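Local coordinates for protein type II restriction enzyme SfiI (PDB 2EZV) that recognises the double-stranded sequence 5'-GGCCN(5)GGCC-3' and cuts it as a tetrameric type II restriction endonuclease, at residues Q19-R22 with T23-A27; W85-P89 with H90-P94. All coordinates share one frame; numbering follows the deposited sequence.

Both contacts are local, and they follow each other in series along the chain, neither nested nor crossed. Contact 1 comes first, within helix 10-41, where it closes successive helical turns. Contact 2 comes later. It closes the loop of the hairpin between strand 80-86 and strand 93-104, which belong to the mixed sheet. Their centres lie about 15 Å apart, yet they touch. Gln19 NE2 of contact 1 probably donates to Pro87 O of contact 2, and Leu86 packs against Gln19 and Thr20. The helix is thus tied to the hairpin end. Both contacts also pack against a second subunit: Thr23 meets Pro87 of that subunit, and Pro87 meets its Thr23.

Contact 1 of 2, residues Q19-R22 with T23-A27; sequences QTLR and TIVQA
The Arg22 guanidinium and the Gln26 side-chain amide lie nearly coplanar, with their planes 18° apart. Gln26 OE1 sits at the guanidinium edge, and CB of Gln26 is in the same plane. Arg22 NH2 donates to Gln26 OE1 at 2.8 Å, although the position of OE1 is less certain. Val25 CB approaches the guanidinium obliquely. Arg22 sends CG anti to its backbone N (chi1 -175°), and its chain bends at chi2, which turns the guanidinium along the helix toward Gln26. Phe264 makes a cation-pi contact with Arg22. A leucine in place of Arg22 would probably leave Gln26 OE1 without this donor and the ring of Phe264 without its cation.

These residues form two successive turns of helix 10-41, linked by i to i+4 backbone bonds. Val25 N donates to Leu21 O at 2.9 Å, and Ile24 N to Thr20 O at 3.2 Å. Gln19 O is gripped twice by Thr23. Thr23 N reaches it at 3.1 Å from above the carbonyl plane. Thr23 OG1 donates to it at 2.8 Å, almost in line with the C=O bond. OG1 lies beside the backbone N of Thr23 (chi1 -56°), which brings both donors to the same oxygen.

On another side of the helix, Leu21 CD2 meets Val25 CG2 at 4.0 Å. Trp250 of strand 249-253 packs on both residues. Thr20 and Ile24 run alongside each other and both rest on Ile159 of strand 151-167.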
loop_
_atom_site.group_PDB
_atom_site.type_symbol
_atom_site.label_atom_id
_atom_site.label_comp_id
_atom_site.label_asym_id
_atom_site.label_seq_id
_atom_site.Cartn_x
_atom_site.Cartn_y
_atom_site.Cartn_z
ATOM N N GLN D 19 -10.816 -18.548 9.010
ATOM C CA GLN D 19 -9.577 -17.772 9.048
ATOM C C GLN D 19 -9.798 -16.375 8.473
ATOM O O GLN D 19 -9.098 -15.430 8.830
ATOM C CB GLN D 19 -8.420 -18.502 8.335
ATOM C CG GLN D 19 -8.442 -18.528 6.814
ATOM C CD GLN D 19 -7.193 -19.196 6.233
ATOM O OE1 GLN D 19 -6.930 -20.363 6.495
ATOM N NE2 GLN D 19 -6.429 -18.453 5.444
ATOM N N THR D 20 -10.783 -16.238 7.594
ATOM C CA THR D 20 -11.102 -14.926 7.032
ATOM C C THR D 20 -11.655 -14.096 8.193
ATOM O O THR D 20 -11.233 -12.966 8.430
ATOM C CB THR D 20 -12.173 -15.027 5.938
ATOM O OG1 THR D 20 -11.627 -15.703 4.802
ATOM C CG2 THR D 20 -12.662 -13.644 5.521
ATOM N N LEU D 21 -12.576 -14.692 8.942
ATOM C CA LEU D 21 -13.191 -14.020 10.073
ATOM C C LEU D 21 -12.156 -13.662 11.138
ATOM O O LEU D 21 -12.121 -12.524 11.622
ATOM C CB LEU D 21 -14.281 -14.912 10.662
ATOM C CG LEU D 21 -15.299 -14.336 11.654
ATOM C CD1 LEU D 21 -15.002 -14.857 13.028
ATOM C CD2 LEU D 21 -15.287 -12.828 11.631
ATOM N N ARG D 22 -11.310 -14.629 11.492
ATOM C CA ARG D 22 -10.282 -14.412 12.506
ATOM C C ARG D 22 -9.406 -13.205 12.188
ATOM O O ARG D 22 -9.136 -12.381 13.061
ATOM C CB ARG D 22 -9.395 -15.655 12.654
ATOM C CG ARG D 22 -8.387 -15.531 13.781
ATOM C CD ARG D 22 -9.102 -15.322 15.120
ATOM N NE ARG D 22 -8.181 -15.066 16.226
ATOM C CZ ARG D 22 -7.520 -13.926 16.404
ATOM N NH1 ARG D 22 -7.674 -12.924 15.544
ATOM N NH2 ARG D 22 -6.710 -13.777 17.451
ATOM N N THR D 23 -8.960 -13.113 10.938
ATOM C CA THR D 23 -8.118 -12.005 10.483
ATOM C C THR D 23 -8.832 -10.672 10.710
ATOM O O THR D 23 -8.251 -9.709 11.223
ATOM C CB THR D 23 -7.802 -12.151 8.980
ATOM O OG1 THR D 23 -7.189 -13.423 8.747
ATOM C CG2 THR D 23 -6.869 -11.058 8.513
ATOM N N ILE D 24 -10.101 -10.630 10.321
ATOM C CA ILE D 24 -10.912 -9.435 10.475
ATOM C C ILE D 24 -11.112 -9.030 11.936
ATOM O O ILE D 24 -11.171 -7.836 12.239
ATOM C CB ILE D 24 -12.276 -9.621 9.766
ATOM C CG1 ILE D 24 -12.035 -9.671 8.254
ATOM C CG2 ILE D 24 -13.229 -8.486 10.130
ATOM C CD1 ILE D 24 -13.259 -9.957 7.420
ATOM N N VAL D 25 -11.201 -10.011 12.839
ATOM C CA VAL D 25 -11.381 -9.720 14.266
ATOM C C VAL D 25 -10.156 -9.040 14.862
ATOM O O VAL D 25 -10.299 -8.194 15.751
ATOM C CB VAL D 25 -11.686 -10.991 15.094
ATOM C CG1 VAL D 25 -11.692 -10.658 16.600
ATOM C CG2 VAL D 25 -13.033 -11.543 14.699
ATOM N N GLN D 26 -8.960 -9.414 14.396
ATOM C CA GLN D 26 -7.723 -8.794 14.878
ATOM C C GLN D 26 -7.698 -7.344 14.448
ATOM O O GLN D 26 -7.301 -6.465 15.207
ATOM C CB GLN D 26 -6.480 -9.452 14.280
ATOM C CG GLN D 26 -6.011 -10.685 14.998
ATOM C CD GLN D 26 -5.441 -10.418 16.376
ATOM O OE1 GLN D 26 -5.598 -11.234 17.261
ATOM N NE2 GLN D 26 -4.767 -9.296 16.553
ATOM N N ALA D 27 -8.094 -7.110 13.203
ATOM C CA ALA D 27 -8.111 -5.768 12.643
ATOM C C ALA D 27 -9.015 -4.881 13.485
ATOM O O ALA D 27 -8.601 -3.827 13.956
ATOM C CB ALA D 27 -8.598 -5.811 11.202
#

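Contact 2 of 2, residues W85-P89 with H90-P94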
loop_
_atom_site.group_PDB
_atom_site.type_symbol
_atom_site.label_atom_id
_atom_site.label_comp_id
_atom_site.label_asym_id
_atom_site.label_seq_id
_atom_site.Cartn_x
_atom_site.Cartn_y
_atom_site.Cartn_z
ATOM N N TRP D 85 -6.262 -12.940 -3.223
ATOM C CA TRP D 85 -5.818 -14.324 -3.075
ATOM C C TRP D 85 -5.712 -14.565 -1.572
ATOM O O TRP D 85 -5.114 -13.766 -0.848
ATOM C CB TRP D 85 -4.428 -14.551 -3.682
ATOM C CG TRP D 85 -4.350 -14.520 -5.171
ATOM C CD1 TRP D 85 -3.836 -13.525 -5.941
ATOM C CD2 TRP D 85 -4.709 -15.579 -6.069
ATOM N NE1 TRP D 85 -3.836 -13.899 -7.265
ATOM C CE2 TRP D 85 -4.364 -15.156 -7.372
ATOM C CE3 TRP D 85 -5.279 -16.851 -5.896
ATOM C CZ2 TRP D 85 -4.569 -15.959 -8.502
ATOM C CZ3 TRP D 85 -5.482 -17.651 -7.023
ATOM C CH2 TRP D 85 -5.125 -17.198 -8.309
ATOM N N LEU D 86 -6.292 -15.656 -1.100
ATOM C CA LEU D 86 -6.222 -15.966 0.310
ATOM C C LEU D 86 -5.326 -17.185 0.509
ATOM O O LEU D 86 -5.702 -18.307 0.176
ATOM C CB LEU D 86 -7.620 -16.255 0.859
ATOM C CG LEU D 86 -7.712 -16.598 2.352
ATOM C CD1 LEU D 86 -7.269 -15.387 3.169
ATOM C CD2 LEU D 86 -9.145 -17.003 2.717
ATOM N N PRO D 87 -4.115 -16.978 1.040
ATOM C CA PRO D 87 -3.246 -18.141 1.244
ATOM C C PRO D 87 -3.780 -19.048 2.347
ATOM O O PRO D 87 -4.302 -18.571 3.352
ATOM C CB PRO D 87 -1.899 -17.513 1.599
ATOM C CG PRO D 87 -2.266 -16.216 2.215
ATOM C CD PRO D 87 -3.418 -15.722 1.366
ATOM N N SER D 88 -3.666 -20.355 2.150
ATOM C CA SER D 88 -4.129 -21.309 3.148
ATOM C C SER D 88 -3.575 -22.684 2.820
ATOM O O SER D 88 -3.040 -22.904 1.748
ATOM C CB SER D 88 -5.660 -21.377 3.169
ATOM O OG SER D 88 -6.142 -22.199 2.128
ATOM N N PRO D 89 -3.706 -23.635 3.744
ATOM C CA PRO D 89 -3.174 -24.960 3.436
ATOM C C PRO D 89 -4.020 -25.696 2.409
ATOM O O PRO D 89 -3.580 -26.681 1.829
ATOM C CB PRO D 89 -3.148 -25.641 4.802
ATOM C CG PRO D 89 -4.302 -25.008 5.500
ATOM C CD PRO D 89 -4.179 -23.560 5.135
ATOM N N HIS D 90 -5.233 -25.206 2.175
ATOM C CA HIS D 90 -6.124 -25.832 1.210
ATOM C C HIS D 90 -5.701 -25.420 -0.193
ATOM O O HIS D 90 -6.106 -26.032 -1.188
ATOM C CB HIS D 90 -7.564 -25.377 1.433
ATOM C CG HIS D 90 -7.968 -25.315 2.872
ATOM N ND1 HIS D 90 -7.944 -26.412 3.703
ATOM C CD2 HIS D 90 -8.445 -24.289 3.617
ATOM C CE1 HIS D 90 -8.391 -26.068 4.898
ATOM N NE2 HIS D 90 -8.703 -24.785 4.870
ATOM N N GLY D 91 -4.896 -24.365 -0.255
ATOM C CA GLY D 91 -4.421 -23.834 -1.521
ATOM C C GLY D 91 -4.513 -22.315 -1.503
ATOM O O GLY D 91 -5.089 -21.738 -0.573
ATOM N N LEU D 92 -3.929 -21.660 -2.501
ATOM C CA LEU D 92 -3.992 -20.204 -2.584
ATOM C C LEU D 92 -5.325 -19.897 -3.266
ATOM O O LEU D 92 -5.442 -19.909 -4.498
ATOM C CB LEU D 92 -2.836 -19.665 -3.413
ATOM C CG LEU D 92 -2.832 -18.153 -3.592
ATOM C CD1 LEU D 92 -2.601 -17.477 -2.243
ATOM C CD2 LEU D 92 -1.734 -17.772 -4.594
ATOM N N LEU D 93 -6.327 -19.614 -2.443
ATOM C CA LEU D 93 -7.667 -19.379 -2.934
ATOM C C LEU D 93 -8.069 -17.981 -3.366
ATOM O O LEU D 93 -7.924 -17.009 -2.617
ATOM C CB LEU D 93 -8.667 -19.866 -1.890
ATOM C CG LEU D 93 -8.442 -21.298 -1.407
ATOM C CD1 LEU D 93 -9.496 -21.653 -0.368
ATOM C CD2 LEU D 93 -8.495 -22.257 -2.593
ATOM N N PRO D 94 -8.566 -17.862 -4.603
ATOM C CA PRO D 94 -9.013 -16.564 -5.117
ATOM C C PRO D 94 -10.297 -16.276 -4.304
ATOM O O PRO D 94 -11.140 -17.165 -4.115
ATOM C CB PRO D 94 -9.281 -16.855 -6.593
ATOM C CG PRO D 94 -9.695 -18.308 -6.574
ATOM C CD PRO D 94 -8.691 -18.915 -5.624
#
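A beta hairpin closes here, joining strand 80-86 to strand 93-104. Leu86 and Leu93 are its last antiparallel hydrogen-bonded pair. Leu86 N donates to Leu93 O at 2.6 Å, and Leu93 N returns a bond to Leu86 O at 3.0 Å. Next to it, Trp85 and Pro94 form a non-hydrogen-bonded pair. Their side chains share one face of the sheet, where Trp85 CZ3 meets Pro94 CD at 3.7 Å. Leu92 CD2 lies over one face of the indole, nearer its border than its middle, while Leu92 O sits at the ring edge. The other Leu92 branch, CD1, touches Pro87 CB.

The chain reverses through a type I turn from Ser88 to Gly91, with Gly91 N bonded to Ser88 O. Gly91 has phi 136°, where any side chain would collide with the carbonyl O of His90. Ser88 OG stands between its own backbone N and carbonyl carbon (chi1 81°). There it donates in plane to a lone pair of Gly91 O at 2.9 Å and accepts from His90 N at 3.1 Å. Pro89 CG makes a CH-pi contact over the centre of the His90 ring. His90 also packs against Val16 of helix 10-41.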